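Local coordinates for protein oxidoreductase (Thermotoga maritima, PDB 1ZH8) that binds NADP and probably catalyses the reversible oxidation of an alcohol group, as a member of the GFO/IDH/MocA oxidoreductase family, at residues F98-L103 with V126-K131; T135-I138 with R143-P146; A69-Y74 with L78-V83; E215-V220 with I323-R328. All blocks are in the same frame, centred on the assembly; numbering follows the deposited sequence.

Contact 1 (F98-L103 with V126-K131); sequences FIEKAL and VELSEK
Leu128 is the hub of this contact, lying between Glu100 and Leu103 where two helices of the NAD-binding Rossmann fold, 95-104 and 119-131, run side by side. The axes of segments 98-103 and 126-131 differ by only 15° in direction and come within 10.3 Å, and the gap is bridged by apolar side-chain contacts, without a hydrogen bond across. Leu128 reaches out with both methyl groups and crosses the Glu100 side chain at about a right angle: CD1 rests 3.6 Å from Glu100 CB, while CD2 lies 3.9 Å from Glu100 CG. Because CG of Glu100 stands anti to its own backbone N (chi1 -168°) and the chain is extended beyond it, the methylenes pass across the leucine methyls, and the carboxylate makes a long, weak ion pair with Arg104. An alanine in place of Glu100 would keep the CB contact but would probably uncover Leu128 CD2 and leave Arg104 without this distant charge. Leu103 covers the base of the same leucine and also touches Ser132 and Lys134 in the loop after helix 119-131. Its CD1 lies 3.9 Å from Leu128 CB and 3.5 Å from Leu128 O.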
# COMPACT_ATOMS: atom_id res chain seq x y z
N PHE A 98 8.04 12.18 34.75
CA PHE A 98 9.46 12.04 35.11
C PHE A 98 10.34 13.12 34.46
O PHE A 98 11.27 13.63 35.09
CB PHE A 98 9.97 10.64 34.79
CG PHE A 98 9.68 9.62 35.87
CD1 PHE A 98 8.48 9.65 36.58
CD2 PHE A 98 10.62 8.63 36.17
CE1 PHE A 98 8.22 8.70 37.59
CE2 PHE A 98 10.37 7.68 37.14
CZ PHE A 98 9.18 7.71 37.87
N ILE A 99 10.02 13.49 33.23
CA ILE A 99 10.68 14.62 32.57
C ILE A 99 10.45 15.88 33.40
O ILE A 99 11.40 16.62 33.68
CB ILE A 99 10.22 14.79 31.10
CG1 ILE A 99 10.81 13.67 30.23
CG2 ILE A 99 10.58 16.20 30.57
CD1 ILE A 99 10.13 13.49 28.86
N GLU A 100 9.21 16.10 33.82
CA GLU A 100 8.89 17.28 34.62
C GLU A 100 9.65 17.29 35.93
O GLU A 100 10.12 18.35 36.36
CB GLU A 100 7.38 17.39 34.90
CG GLU A 100 7.01 18.76 35.47
CD GLU A 100 5.51 18.99 35.60
OE1 GLU A 100 4.73 18.12 35.15
OE2 GLU A 100 5.12 20.03 36.16
N LYS A 101 9.76 16.13 36.58
CA LYS A 101 10.51 16.06 37.83
C LYS A 101 11.98 16.46 37.58
O LYS A 101 12.54 17.26 38.33
CB LYS A 101 10.41 14.67 38.48
CG LYS A 101 9.20 14.50 39.37
CD LYS A 101 8.76 13.03 39.48
CE LYS A 101 7.38 12.91 40.15
NZ LYS A 101 6.73 11.58 39.96
N ALA A 102 12.57 15.95 36.51
CA ALA A 102 13.97 16.26 36.20
C ALA A 102 14.19 17.76 35.95
O ALA A 102 15.13 18.35 36.49
CB ALA A 102 14.43 15.43 35.01
N LEU A 103 13.33 18.37 35.14
CA LEU A 103 13.47 19.78 34.83
C LEU A 103 13.26 20.65 36.05
O LEU A 103 13.95 21.67 36.21
CB LEU A 103 12.53 20.21 33.70
CG LEU A 103 12.62 19.47 32.36
CD1 LEU A 103 11.60 20.06 31.42
CD2 LEU A 103 14.01 19.48 31.72
N VAL A 126 6.42 18.66 25.25
CA VAL A 126 6.97 19.70 24.39
C VAL A 126 7.00 21.05 25.08
O VAL A 126 8.02 21.72 25.06
CB VAL A 126 6.23 19.81 23.04
CG1 VAL A 126 6.74 21.01 22.27
CG2 VAL A 126 6.41 18.50 22.24
N GLU A 127 5.89 21.45 25.71
CA GLU A 127 5.88 22.77 26.36
C GLU A 127 6.81 22.91 27.58
O GLU A 127 7.36 23.99 27.80
CB GLU A 127 4.46 23.33 26.59
CG GLU A 127 3.53 22.51 27.49
CD GLU A 127 2.41 23.36 28.15
OE1 GLU A 127 2.67 24.55 28.46
OE2 GLU A 127 1.28 22.84 28.35
N LEU A 128 7.02 21.82 28.33
CA LEU A 128 8.01 21.80 29.42
C LEU A 128 9.42 21.94 28.87
O LEU A 128 10.27 22.62 29.44
CB LEU A 128 7.93 20.51 30.24
CG LEU A 128 6.72 20.18 31.12
CD1 LEU A 128 6.79 18.71 31.55
CD2 LEU A 128 6.57 21.11 32.33
N SER A 129 9.66 21.24 27.76
CA SER A 129 10.90 21.34 27.02
C SER A 129 11.19 22.78 26.59
O SER A 129 12.29 23.30 26.83
CB SER A 129 10.80 20.47 25.78
OG SER A 129 11.91 20.70 24.96
N GLU A 130 10.20 23.41 25.95
CA GLU A 130 10.34 24.76 25.43
C GLU A 130 10.45 25.84 26.50
O GLU A 130 11.04 26.88 26.25
CB GLU A 130 9.27 25.10 24.38
CG GLU A 130 9.82 25.10 22.92
CD GLU A 130 8.82 24.57 21.86
OE1 GLU A 130 7.59 24.70 22.05
OE2 GLU A 130 9.28 24.04 20.81
N LYS A 131 9.89 25.60 27.69
CA LYS A 131 9.98 26.58 28.78
C LYS A 131 11.26 26.44 29.63
O LYS A 131 11.69 27.40 30.26
CB LYS A 131 8.70 26.62 29.65
CG LYS A 131 7.53 27.42 28.98
CD LYS A 131 6.26 27.56 29.84

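Contact 2 (T135-I138 with R143-P146). With EDO (1,2-ethanediol), chain G; EDO (1,2-ethanediol), chain E.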
# COMPACT_ATOMS: atom_id res chain seq x y z
N THR A 135 18.06 20.53 28.68
CA THR A 135 17.73 19.81 27.45
C THR A 135 16.76 18.65 27.73
O THR A 135 17.01 17.84 28.64
CB THR A 135 18.98 19.24 26.76
OG1 THR A 135 19.88 20.31 26.43
CG2 THR A 135 18.60 18.47 25.47
N VAL A 136 15.67 18.59 26.95
CA VAL A 136 14.91 17.36 26.80
C VAL A 136 15.23 16.76 25.43
O VAL A 136 15.04 17.41 24.40
CB VAL A 136 13.39 17.55 26.94
CG1 VAL A 136 12.66 16.17 26.80
CG2 VAL A 136 13.06 18.18 28.27
N TYR A 137 15.72 15.52 25.44
CA TYR A 137 16.13 14.84 24.25
C TYR A 137 15.33 13.53 24.17
O TYR A 137 15.50 12.68 25.03
CB TYR A 137 17.62 14.57 24.33
CG TYR A 137 18.23 14.10 23.04
CD1 TYR A 137 17.98 12.81 22.54
CD2 TYR A 137 19.06 14.94 22.31
CE1 TYR A 137 18.54 12.38 21.34
CE2 TYR A 137 19.63 14.51 21.11
CZ TYR A 137 19.36 13.23 20.64
OH TYR A 137 19.92 12.82 19.46
N ILE A 138 14.45 13.40 23.17
CA ILE A 138 13.72 12.14 22.96
C ILE A 138 14.51 11.30 21.99
O ILE A 138 14.77 11.71 20.85
CB ILE A 138 12.30 12.30 22.39
CG1 ILE A 138 11.50 13.37 23.14
CG2 ILE A 138 11.58 10.93 22.42
CD1 ILE A 138 11.37 13.13 24.69
N ARG A 143 16.47 8.29 13.68
CA ARG A 143 17.04 9.53 13.13
C ARG A 143 18.55 9.50 13.00
O ARG A 143 19.16 10.46 12.53
CB ARG A 143 16.65 10.72 14.00
CG ARG A 143 15.67 11.61 13.35
CD ARG A 143 15.01 12.48 14.38
NE ARG A 143 13.62 12.37 14.09
CZ ARG A 143 12.65 12.24 14.97
NH1 ARG A 143 12.88 12.26 16.27
NH2 ARG A 143 11.42 12.12 14.51
N HIS A 144 19.15 8.41 13.44
CA HIS A 144 20.60 8.33 13.45
C HIS A 144 21.07 7.11 12.69
O HIS A 144 22.23 6.74 12.83
CB HIS A 144 21.12 8.27 14.88
CG HIS A 144 20.69 9.42 15.74
ND1 HIS A 144 21.49 10.52 15.95
CD2 HIS A 144 19.56 9.64 16.44
CE1 HIS A 144 20.87 11.37 16.75
NE2 HIS A 144 19.70 10.85 17.07
N VAL A 145 20.17 6.49 11.91
CA VAL A 145 20.51 5.27 11.19
C VAL A 145 21.10 5.64 9.81
O VAL A 145 20.46 6.31 9.02
CB VAL A 145 19.27 4.28 11.11
CG1 VAL A 145 19.53 3.10 10.17
CG2 VAL A 145 18.86 3.75 12.53
N PRO A 146 22.35 5.24 9.52
CA PRO A 146 22.99 5.78 8.30
C PRO A 146 22.27 5.47 6.98
O PRO A 146 22.25 6.31 6.08
CB PRO A 146 24.39 5.18 8.32
CG PRO A 146 24.32 4.03 9.28
CD PRO A 146 23.25 4.36 10.28
C1 EDO G . 22.40 23.83 26.94
O1 EDO G . 23.06 22.90 27.81
C2 EDO G . 20.94 23.43 26.75
O2 EDO G . 20.39 22.88 27.96
C1 EDO E . 23.90 12.84 12.90
O1 EDO E . 23.71 11.71 13.78
C2 EDO E . 24.01 12.34 11.46
O2 EDO E . 23.95 13.46 10.56
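Tyr137, extended on strand 136-139, an edge strand of the Rossmann sheet, meets His144 of the loop that follows, their backbones far enough apart that only the ends of the two side chains touch. The phenol and the imidazole approach from opposite directions. Tyr137 CG is anti to the backbone N (chi1 -168°), which carries the ring out from the strand until OH stands 3.1 Å from His144 NE2 and 3.2 Å from His144 CE1. The hydroxyl lies near the imidazole plane, at the ring edge, and NE2 is likewise close to the plane of the phenol ring. Tyr137 OH is hydrogen-bonded to Asp297 of helix 290-303, a residue that also packs against His144 together with Glu294. At another edge position of the imidazole, His144 ND1 makes a weak 3.3 Å hydrogen bond to O1 of a 1,2-ethanediol, probably from the crystallisation liquor. A second such molecule has its O2 3.0 Å from Thr135 OG1. Elsewhere in the loop, Arg143 forms a salt bridge to Asp319, and Val145 is the N-cap of helix 146-156. With His144 about 9 Å from the bound NADP, the meeting of phenol, imidazole and carboxylate implies a buried polar cluster near the cofactor, in which the bond to Asp297 probably helps to orient the hydroxyl and the histidine lies against it edge-on.

Contact 3 (A69-Y74 with L78-V83); sequences AVFDSY and LESGLV
Tyr74 and Leu78, both buried, form the tight half of this contact, in the first turn of helix 74-79, after strand 69-71 of the Rossmann sheet. Leu78 N donates a 2.9 Å hydrogen bond to Tyr74 O. Tyr74 CG lies anti to the backbone N (chi1 173°), which brings the ring against Leu78 one turn on: Leu78 CD1 sits over one face, 4.0 Å from the Tyr74 ring centroid and displaced toward the rim, a CH-pi contact. The looser half is partly exposed and meets through a few carbon atoms. Phe71 brings CZ 3.6 Å from Ser80 CB and, by its edge, 3.7 Å from Leu82 CD1; the same methyl reaches Ala69 CB at 4.0 Å. Ser80 OG accepts a 3.1 Å bond from Leu82 N, an ST turn where the chain leaves the helix by way of Gly81, whose phi is positive, and is also bonded to Leu77 O. At the other end Ser73 is the N-cap, its OG bonded to Glu76 N. Strand 69-71, an outermost strand of its sheet, pairs with strand 45-51, while the Tyr74 hydroxyl is hydrogen-bonded to Phe98 O, its ring stacks on Phe98 of helix 95-104, and Val86 and Leu88 of strand 85-88 pack on its side chain.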
# COMPACT_ATOMS: atom_id res chain seq x y z
N ALA A 69 25.94 4.61 42.55
CA ALA A 69 25.02 4.60 43.69
C ALA A 69 23.64 4.08 43.27
O ALA A 69 23.15 4.42 42.19
CB ALA A 69 24.93 5.97 44.30
N VAL A 70 23.03 3.23 44.11
CA VAL A 70 21.71 2.68 43.85
C VAL A 70 20.64 3.34 44.74
O VAL A 70 20.78 3.39 45.96
CB VAL A 70 21.68 1.13 44.02
CG1 VAL A 70 20.29 0.56 43.71
CG2 VAL A 70 22.71 0.47 43.13
N PHE A 71 19.57 3.83 44.14
CA PHE A 71 18.51 4.52 44.87
C PHE A 71 17.18 3.77 44.83
O PHE A 71 16.81 3.18 43.81
CB PHE A 71 18.33 5.94 44.32
CG PHE A 71 19.53 6.81 44.53
CD1 PHE A 71 19.75 7.43 45.77
CD2 PHE A 71 20.47 6.98 43.52
CE1 PHE A 71 20.88 8.22 45.99
CE2 PHE A 71 21.60 7.78 43.72
CZ PHE A 71 21.80 8.40 44.96
N ASP A 72 16.47 3.80 45.95
CA ASP A 72 15.12 3.24 46.04
C ASP A 72 14.11 4.05 45.23
O ASP A 72 13.09 3.52 44.80
CB ASP A 72 14.68 3.14 47.51
CG ASP A 72 15.47 2.07 48.29
OD1 ASP A 72 15.90 1.06 47.67
OD2 ASP A 72 15.64 2.22 49.52
N SER A 73 14.38 5.33 45.02
CA SER A 73 13.48 6.16 44.24
C SER A 73 14.19 7.18 43.34
O SER A 73 15.28 7.67 43.65
CB SER A 73 12.45 6.87 45.15
OG SER A 73 13.01 8.04 45.71
N TYR A 74 13.53 7.49 42.24
CA TYR A 74 13.98 8.45 41.27
C TYR A 74 14.11 9.84 41.87
O TYR A 74 15.07 10.57 41.56
CB TYR A 74 12.95 8.48 40.16
CG TYR A 74 13.12 9.52 39.11
CD1 TYR A 74 14.28 9.61 38.34
CD2 TYR A 74 12.08 10.39 38.82
CE1 TYR A 74 14.40 10.54 37.33
CE2 TYR A 74 12.18 11.33 37.81
CZ TYR A 74 13.34 11.41 37.07
OH TYR A 74 13.44 12.34 36.07
N LEU A 78 17.38 12.21 41.91
CA LEU A 78 17.37 13.57 41.40
C LEU A 78 17.92 14.58 42.41
O LEU A 78 18.44 15.61 42.01
CB LEU A 78 15.97 14.01 40.95
CG LEU A 78 15.33 13.52 39.64
CD1 LEU A 78 13.93 14.16 39.49
CD2 LEU A 78 16.19 13.76 38.40
N GLU A 79 17.79 14.28 43.69
CA GLU A 79 18.11 15.26 44.73
C GLU A 79 19.51 15.00 45.30
O GLU A 79 20.06 15.83 46.03
CB GLU A 79 16.99 15.29 45.79
CG GLU A 79 17.24 16.06 47.08
CD GLU A 79 17.19 17.60 46.97
OE1 GLU A 79 16.79 18.15 45.90
OE2 GLU A 79 17.56 18.26 47.98
N SER A 80 20.11 13.88 44.89
CA SER A 80 21.37 13.41 45.46
C SER A 80 22.56 14.29 45.12
O SER A 80 23.59 14.21 45.78
CB SER A 80 21.68 12.00 44.98
OG SER A 80 22.02 12.02 43.60
N GLY A 81 22.43 15.10 44.08
CA GLY A 81 23.54 15.90 43.56
C GLY A 81 24.54 15.11 42.72
O GLY A 81 25.59 15.63 42.34
N LEU A 82 24.23 13.85 42.40
CA LEU A 82 25.20 12.99 41.69
C LEU A 82 25.14 13.04 40.17
O LEU A 82 26.00 12.45 39.52
CB LEU A 82 25.10 11.54 42.16
CG LEU A 82 25.47 11.33 43.63
CD1 LEU A 82 25.02 9.94 44.05
CD2 LEU A 82 26.98 11.55 43.87
N VAL A 83 24.15 13.73 39.61
CA VAL A 83 23.86 13.68 38.18
C VAL A 83 23.67 15.04 37.47
O VAL A 83 23.10 15.98 38.01
CB VAL A 83 22.61 12.81 37.92
CG1 VAL A 83 22.82 11.40 38.44
CG2 VAL A 83 21.38 13.45 38.58

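Contact 4 (E215-V220 with I323-R328); sequences EWISAV and IEACVR
Ile217 and Ala219 project from one face of strand 214-222 onto Ala325 and Cys326 of helix 313-329, and between segments 215-220 and 323-328 the contacts are wholly van der Waals. Ile217 CG1 sits between the backbone N and the carbonyl carbon (chi1 60°), which directs it at the helix: CG1 meets Ala325 CB at 3.5 Å, and Ile217 CD1 presses against the helix backbone, 3.4 Å from Ala325 O. Two residues on, Ala219 CB lies 3.7 Å from Cys326 CB and 3.9 Å from Cys326 SG. Small side chains at this point let the backbones come close, with 4.9 Å between Ala219 CA and Cys326 CA. A glycine in place of Ile217 would probably take from Ala325 CB its contact with this strand and open a gap between strand and helix. Strand and helix belong to the C-terminal part of the fold, where a mixed sheet is covered on this face by helix 313-329, with segment 323-328 crossing segment 215-220 at -52°. Phe238 of strand 233-240 and Val334 of strand 334-335 add to the apolar surroundings of Ile217. Polar links lie round the apolar patch: Ala219 N is hydrogen-bonded to Ser329 OG, just past the segment. On the helix, Arg328 NH1 forms a 3.4 Å salt bridge to Glu324 OE2, one turn back, while Glu324 OE1 is hydrogen-bonded to Val119 N at the start of helix 119-131. Trp216 and Ser218 point away from helix 313-329; Trp216 packs on Gly331 of the second subunit, and Ser218 OG is hydrogen-bonded to Ser218 OG of that subunit.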
# COMPACT_ATOMS: atom_id res chain seq x y z
N GLU A 215 1.16 15.22 5.13
CA GLU A 215 -0.04 16.07 5.15
C GLU A 215 -1.29 15.35 5.65
O GLU A 215 -1.99 15.84 6.53
CB GLU A 215 -0.32 16.66 3.77
CG GLU A 215 -1.50 17.63 3.77
CD GLU A 215 -1.87 18.14 2.39
OE1 GLU A 215 -1.06 18.89 1.81
OE2 GLU A 215 -2.97 17.82 1.89
N TRP A 216 -1.59 14.20 5.06
CA TRP A 216 -2.78 13.46 5.44
C TRP A 216 -2.51 11.98 5.33
O TRP A 216 -1.68 11.55 4.53
CB TRP A 216 -4.00 13.87 4.59
CG TRP A 216 -3.87 13.55 3.13
CD1 TRP A 216 -3.50 14.41 2.14
CD2 TRP A 216 -4.11 12.27 2.49
NE1 TRP A 216 -3.50 13.76 0.92
CE2 TRP A 216 -3.86 12.45 1.11
CE3 TRP A 216 -4.51 11.01 2.95
CZ2 TRP A 216 -3.99 11.40 0.19
CZ3 TRP A 216 -4.64 9.97 2.02
CH2 TRP A 216 -4.38 10.17 0.67
N ILE A 217 -3.25 11.21 6.13
CA ILE A 217 -3.20 9.77 6.10
C ILE A 217 -4.60 9.23 6.07
O ILE A 217 -5.55 9.92 6.46
CB ILE A 217 -2.50 9.19 7.33
CG1 ILE A 217 -3.25 9.61 8.60
CG2 ILE A 217 -1.11 9.71 7.44
CD1 ILE A 217 -4.42 8.73 8.98
N SER A 218 -4.72 7.97 5.64
CA SER A 218 -5.97 7.23 5.69
C SER A 218 -5.50 5.81 5.99
O SER A 218 -4.66 5.29 5.29
CB SER A 218 -6.66 7.32 4.33
OG SER A 218 -7.76 6.43 4.21
N ALA A 219 -6.00 5.19 7.05
CA ALA A 219 -5.40 3.93 7.48
C ALA A 219 -6.40 3.01 8.13
O ALA A 219 -7.41 3.45 8.66
CB ALA A 219 -4.23 4.20 8.44
N VAL A 220 -6.09 1.72 8.11
CA VAL A 220 -6.91 0.74 8.82
C VAL A 220 -6.04 -0.08 9.79
O VAL A 220 -5.05 -0.69 9.39
CB VAL A 220 -7.74 -0.13 7.82
CG1 VAL A 220 -6.84 -0.74 6.79
CG2 VAL A 220 -8.53 -1.21 8.52
N ILE A 323 1.31 8.19 13.70
CA ILE A 323 0.72 6.93 14.16
C ILE A 323 -0.65 7.15 14.78
O ILE A 323 -1.61 6.46 14.44
CB ILE A 323 1.65 6.18 15.14
CG1 ILE A 323 2.98 5.82 14.44
CG2 ILE A 323 0.97 4.92 15.65
CD1 ILE A 323 2.81 4.92 13.27
N GLU A 324 -0.77 8.14 15.67
CA GLU A 324 -2.07 8.40 16.27
C GLU A 324 -3.16 8.68 15.20
O GLU A 324 -4.28 8.21 15.32
CB GLU A 324 -2.00 9.50 17.31
CG GLU A 324 -3.32 9.72 18.06
CD GLU A 324 -3.18 10.54 19.34
OE1 GLU A 324 -2.08 10.57 19.95
OE2 GLU A 324 -4.19 11.14 19.74
N ALA A 325 -2.80 9.40 14.14
CA ALA A 325 -3.72 9.62 13.02
C ALA A 325 -4.18 8.32 12.36
O ALA A 325 -5.37 8.13 12.15
CB ALA A 325 -3.11 10.56 12.00
N CYS A 326 -3.23 7.44 12.03
CA CYS A 326 -3.51 6.11 11.50
C CYS A 326 -4.44 5.27 12.37
O CYS A 326 -5.35 4.63 11.87
CB CYS A 326 -2.22 5.34 11.33
SG CYS A 326 -1.18 5.96 10.01
N VAL A 327 -4.19 5.26 13.67
CA VAL A 327 -4.98 4.50 14.63
C VAL A 327 -6.42 4.95 14.62
O VAL A 327 -7.34 4.13 14.63
CB VAL A 327 -4.41 4.60 16.08
CG1 VAL A 327 -5.39 4.08 17.12
CG2 VAL A 327 -3.12 3.82 16.18
N ARG A 328 -6.64 6.26 14.55
CA ARG A 328 -8.00 6.75 14.60
C ARG A 328 -8.69 6.95 13.24
O ARG A 328 -9.91 7.14 13.19
CB ARG A 328 -8.12 7.96 15.52
CG ARG A 328 -7.58 9.27 15.00
CD ARG A 328 -7.35 10.19 16.20
NE ARG A 328 -7.69 11.59 15.91
CZ ARG A 328 -7.39 12.62 16.69
NH1 ARG A 328 -6.73 12.45 17.84
NH2 ARG A 328 -7.74 13.85 16.31

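Overall arrangement
Contact 1 is at the surface, contact 3 partly buried, and contacts 2 and 4 are buried. Contacts 1 and 3, both within the Rossmann domain, are joined by Tyr74, which meets helix 95-104. Contact 1 touches contact 2 directly, Val136 packing on Ile99 and Leu103, and contacts 2 and 3 reach the two edge strands of the same parallel sheet. Contact 4 joins the mixed sheet to helix 313-329, about 41 Å from contact 3 between centres, yet that helix also touches segments of contacts 1 and 2. Contacts 1 and 4 are apolar, made by methyl and methylene groups and, in contact 4, a cysteine; contact 3 adds a CH-pi contact and a helical hydrogen bond; in contact 2 the side chains that meet are both polar.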